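Putative aldehyde dehydrogenase AldY (Bacillus subtilis, PDB 4DNG) probably oxidises aldehydes to carboxylates with NAD(+) and may help protect the cell against stress from ethanol and related compounds. Local coordinates at residues L142-N154 with M218-T230. Sequence-based numbering, arbitrary orientation.
Sequences LPLGVISSISPFN and MLTNPIPRLISFT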
# COMPACT_ATOMS: atom_id res chain seq x y z
N LEU A 142 -6.55 -5.72 -14.70
CA LEU A 142 -7.66 -6.56 -14.27
C LEU A 142 -8.28 -5.98 -13.00
O LEU A 142 -7.65 -5.18 -12.32
CB LEU A 142 -7.13 -7.99 -14.01
CG LEU A 142 -7.28 -9.13 -15.04
CD1 LEU A 142 -6.88 -8.76 -16.46
CD2 LEU A 142 -6.48 -10.34 -14.58
N PRO A 143 -9.52 -6.38 -12.67
CA PRO A 143 -10.14 -5.98 -11.38
C PRO A 143 -9.35 -6.46 -10.13
O PRO A 143 -8.56 -7.40 -10.21
CB PRO A 143 -11.52 -6.63 -11.43
CG PRO A 143 -11.47 -7.66 -12.52
CD PRO A 143 -10.41 -7.23 -13.49
N LEU A 144 -9.55 -5.80 -8.99
CA LEU A 144 -8.87 -6.24 -7.76
C LEU A 144 -9.60 -7.40 -7.13
O LEU A 144 -8.98 -8.38 -6.71
CB LEU A 144 -8.80 -5.09 -6.76
CG LEU A 144 -8.06 -5.27 -5.45
CD1 LEU A 144 -6.66 -5.87 -5.61
CD2 LEU A 144 -7.98 -3.89 -4.83
N GLY A 145 -10.93 -7.29 -7.10
CA GLY A 145 -11.80 -8.30 -6.51
C GLY A 145 -12.90 -7.65 -5.68
O GLY A 145 -13.71 -6.85 -6.19
N VAL A 146 -12.92 -7.97 -4.39
CA VAL A 146 -13.99 -7.48 -3.52
C VAL A 146 -13.48 -6.40 -2.60
O VAL A 146 -12.50 -6.60 -1.90
CB VAL A 146 -14.59 -8.61 -2.67
CG1 VAL A 146 -15.63 -8.05 -1.71
CG2 VAL A 146 -15.17 -9.70 -3.57
N ILE A 147 -14.16 -5.25 -2.61
CA ILE A 147 -13.73 -4.07 -1.87
C ILE A 147 -14.55 -4.00 -0.58
O ILE A 147 -15.78 -4.15 -0.63
CB ILE A 147 -14.01 -2.77 -2.69
CG1 ILE A 147 -13.46 -2.84 -4.12
CG2 ILE A 147 -13.53 -1.52 -1.96
CD1 ILE A 147 -11.96 -3.06 -4.23
N SER A 148 -13.86 -3.81 0.56
CA SER A 148 -14.50 -3.47 1.82
C SER A 148 -14.45 -1.96 2.04
O SER A 148 -13.37 -1.35 2.16
CB SER A 148 -13.86 -4.19 2.99
OG SER A 148 -14.77 -4.28 4.08
N SER A 149 -15.63 -1.37 2.14
CA SER A 149 -15.79 0.09 2.14
C SER A 149 -16.54 0.56 3.39
O SER A 149 -17.61 0.03 3.68
CB SER A 149 -16.54 0.49 0.88
OG SER A 149 -16.91 1.84 0.93
N ILE A 150 -15.95 1.52 4.11
CA ILE A 150 -16.48 2.04 5.37
C ILE A 150 -16.46 3.56 5.35
O ILE A 150 -15.43 4.18 5.07
CB ILE A 150 -15.62 1.59 6.57
CG1 ILE A 150 -15.56 0.06 6.65
CG2 ILE A 150 -16.11 2.21 7.89
CD1 ILE A 150 -14.41 -0.46 7.48
N SER A 151 -17.61 4.17 5.66
CA SER A 151 -17.69 5.61 5.62
C SER A 151 -18.18 6.20 6.93
O SER A 151 -18.82 5.52 7.71
CB SER A 151 -18.49 6.08 4.41
OG SER A 151 -19.82 5.62 4.41
N PRO A 152 -17.87 7.48 7.19
CA PRO A 152 -18.21 8.05 8.48
C PRO A 152 -19.45 8.92 8.37
O PRO A 152 -20.05 8.99 7.31
CB PRO A 152 -16.97 8.92 8.76
CG PRO A 152 -16.62 9.47 7.39
CD PRO A 152 -17.13 8.46 6.37
N PHE A 153 -19.77 9.63 9.44
CA PHE A 153 -20.99 10.45 9.54
C PHE A 153 -20.91 11.83 8.91
O PHE A 153 -21.93 12.51 8.84
CB PHE A 153 -21.35 10.66 11.00
CG PHE A 153 -20.35 11.48 11.77
CD1 PHE A 153 -20.34 12.88 11.67
CD2 PHE A 153 -19.44 10.86 12.63
CE1 PHE A 153 -19.42 13.64 12.39
CE2 PHE A 153 -18.52 11.62 13.35
CZ PHE A 153 -18.51 13.01 13.23
N ASN A 154 -19.71 12.29 8.56
CA ASN A 154 -19.57 13.59 7.92
C ASN A 154 -19.26 13.35 6.48
O ASN A 154 -18.41 12.53 6.17
CB ASN A 154 -18.48 14.46 8.58
CG ASN A 154 -17.15 13.72 8.75
OD1 ASN A 154 -16.58 13.20 7.78
ND2 ASN A 154 -16.65 13.69 9.98
N MET A 218 -15.58 -6.13 9.04
CA MET A 218 -15.24 -5.48 7.78
C MET A 218 -13.74 -5.62 7.46
O MET A 218 -13.31 -5.34 6.33
CB MET A 218 -15.64 -4.00 7.83
CG MET A 218 -17.14 -3.74 7.91
SD MET A 218 -17.98 -4.18 6.38
CE MET A 218 -17.36 -2.99 5.22
N LEU A 219 -12.97 -6.09 8.45
CA LEU A 219 -11.53 -6.00 8.43
C LEU A 219 -10.89 -7.37 8.30
O LEU A 219 -9.90 -7.53 7.58
CB LEU A 219 -11.04 -5.33 9.72
CG LEU A 219 -11.58 -3.96 10.16
CD1 LEU A 219 -10.74 -3.39 11.31
CD2 LEU A 219 -11.64 -2.96 9.02
N THR A 220 -11.47 -8.34 8.99
CA THR A 220 -10.87 -9.67 9.21
C THR A 220 -11.24 -10.69 8.13
O THR A 220 -10.57 -11.71 7.95
CB THR A 220 -11.38 -10.24 10.54
OG1 THR A 220 -10.94 -9.41 11.62
CG2 THR A 220 -10.80 -11.62 10.76
N ASN A 221 -12.36 -10.45 7.46
CA ASN A 221 -12.83 -11.40 6.50
C ASN A 221 -11.71 -11.57 5.48
O ASN A 221 -11.16 -10.57 4.99
CB ASN A 221 -14.13 -10.93 5.86
CG ASN A 221 -14.81 -12.03 5.05
OD1 ASN A 221 -14.22 -12.56 4.12
ND2 ASN A 221 -16.03 -12.37 5.41
N PRO A 222 -11.31 -12.83 5.21
CA PRO A 222 -10.22 -13.03 4.25
C PRO A 222 -10.58 -12.54 2.85
O PRO A 222 -9.66 -12.17 2.12
CB PRO A 222 -9.98 -14.56 4.25
CG PRO A 222 -10.93 -15.16 5.23
CD PRO A 222 -11.61 -14.05 6.00
N ILE A 223 -11.87 -12.51 2.50
CA ILE A 223 -12.30 -12.10 1.14
C ILE A 223 -11.76 -10.75 0.58
O ILE A 223 -11.00 -10.76 -0.39
CB ILE A 223 -13.83 -12.10 0.94
CG1 ILE A 223 -14.48 -13.45 1.34
CG2 ILE A 223 -14.15 -11.73 -0.52
CD1 ILE A 223 -13.93 -14.68 0.68
N PRO A 224 -12.16 -9.61 1.16
CA PRO A 224 -11.92 -8.36 0.43
C PRO A 224 -10.46 -8.07 0.26
O PRO A 224 -9.68 -8.34 1.17
CB PRO A 224 -12.53 -7.28 1.36
CG PRO A 224 -12.50 -7.88 2.71
CD PRO A 224 -12.72 -9.36 2.51
N ARG A 225 -10.09 -7.48 -0.88
CA ARG A 225 -8.67 -7.20 -1.17
C ARG A 225 -8.24 -5.75 -0.95
O ARG A 225 -7.05 -5.44 -0.98
CB ARG A 225 -8.29 -7.71 -2.54
CG ARG A 225 -7.82 -9.15 -2.50
CD ARG A 225 -7.78 -9.79 -3.87
NE ARG A 225 -8.09 -11.22 -3.76
CZ ARG A 225 -7.33 -12.20 -4.23
NH1 ARG A 225 -6.21 -11.94 -4.89
NH2 ARG A 225 -7.71 -13.47 -4.07
N LEU A 226 -9.22 -4.87 -0.68
CA LEU A 226 -8.95 -3.50 -0.26
C LEU A 226 -9.92 -3.08 0.83
O LEU A 226 -11.13 -3.35 0.72
CB LEU A 226 -9.04 -2.55 -1.43
CG LEU A 226 -9.01 -1.04 -1.18
CD1 LEU A 226 -7.61 -0.51 -1.13
CD2 LEU A 226 -9.74 -0.36 -2.30
N ILE A 227 -9.39 -2.45 1.88
CA ILE A 227 -10.18 -1.76 2.88
C ILE A 227 -10.07 -0.28 2.58
O ILE A 227 -8.97 0.27 2.52
CB ILE A 227 -9.65 -1.90 4.33
CG1 ILE A 227 -9.21 -3.33 4.67
CG2 ILE A 227 -10.71 -1.41 5.32
CD1 ILE A 227 -10.33 -4.33 4.58
N SER A 228 -11.22 0.34 2.41
CA SER A 228 -11.35 1.77 2.21
C SER A 228 -11.99 2.33 3.49
O SER A 228 -13.06 1.87 3.88
CB SER A 228 -12.23 2.01 0.98
OG SER A 228 -12.45 3.38 0.77
N PHE A 229 -11.34 3.29 4.15
CA PHE A 229 -11.80 3.84 5.44
C PHE A 229 -11.53 5.34 5.56
O PHE A 229 -10.47 5.82 5.15
CB PHE A 229 -11.12 3.09 6.60
CG PHE A 229 -11.43 3.65 7.99
CD1 PHE A 229 -12.63 3.37 8.62
CD2 PHE A 229 -10.49 4.41 8.67
CE1 PHE A 229 -12.92 3.88 9.89
CE2 PHE A 229 -10.76 4.91 9.94
CZ PHE A 229 -11.98 4.65 10.55
N THR A 230 -12.51 6.06 6.11
CA THR A 230 -12.35 7.45 6.54
C THR A 230 -12.87 7.58 7.99
O THR A 230 -13.98 7.15 8.28
CB THR A 230 -13.09 8.44 5.61
OG1 THR A 230 -12.42 8.49 4.35
CG2 THR A 230 -13.07 9.83 6.21
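Ser148 hydrogen-bonds to Leu226 and Ser228 across two neighbouring parallel strands, 146-150 and 226-230, whose axes run 13° apart in the Rossmann-like NAD(+)-binding domain of the aldehyde dehydrogenase fold; Ser148 lies opposite Ile227 and Ser149 opposite Ser228. Ser148 N donates to Leu226 O at 2.8 Å. The return bond, from Ser228 N to Ser148 O, is nearly straight, with 168° at the hydrogen, and Ile150 N then donates to Ser228 O. At Arg225, the backbone N donates to Val146 O at 2.8 Å, while the guanidinium forms a salt bridge with Asp429 of the second subunit.

On the face of Ser148 and Ile150 the side chains meet the short helix around 218-220. Ile150 and Met218 reach toward each other, Ile150 CD1 lying 3.8 Å from Met218 CB and Ile150 CG1 meeting the Met218 CE methyl; Ile150 also crosses Leu219 at roughly a right angle. Ile150 CG2 lies in the plane of the Phe229 ring at its edge, 3.7 Å from Phe229 CD1. Shortening Ile150 to an alanine would probably open a gap between Met218, Leu219 and Phe229, leaving that ring edge less covered.

Farther out, Phe229 packs on Val235 of the NAD(+) site inferred by similarity, and Thr230 touches Glu253, a predicted active-site residue. The helical segment is tied to the sheet by Ser148: with OG anti to the backbone N (chi1 -157°), the hydroxyl donates to a lone pair of Met218 O, in the carbonyl plane, at 2.9 Å.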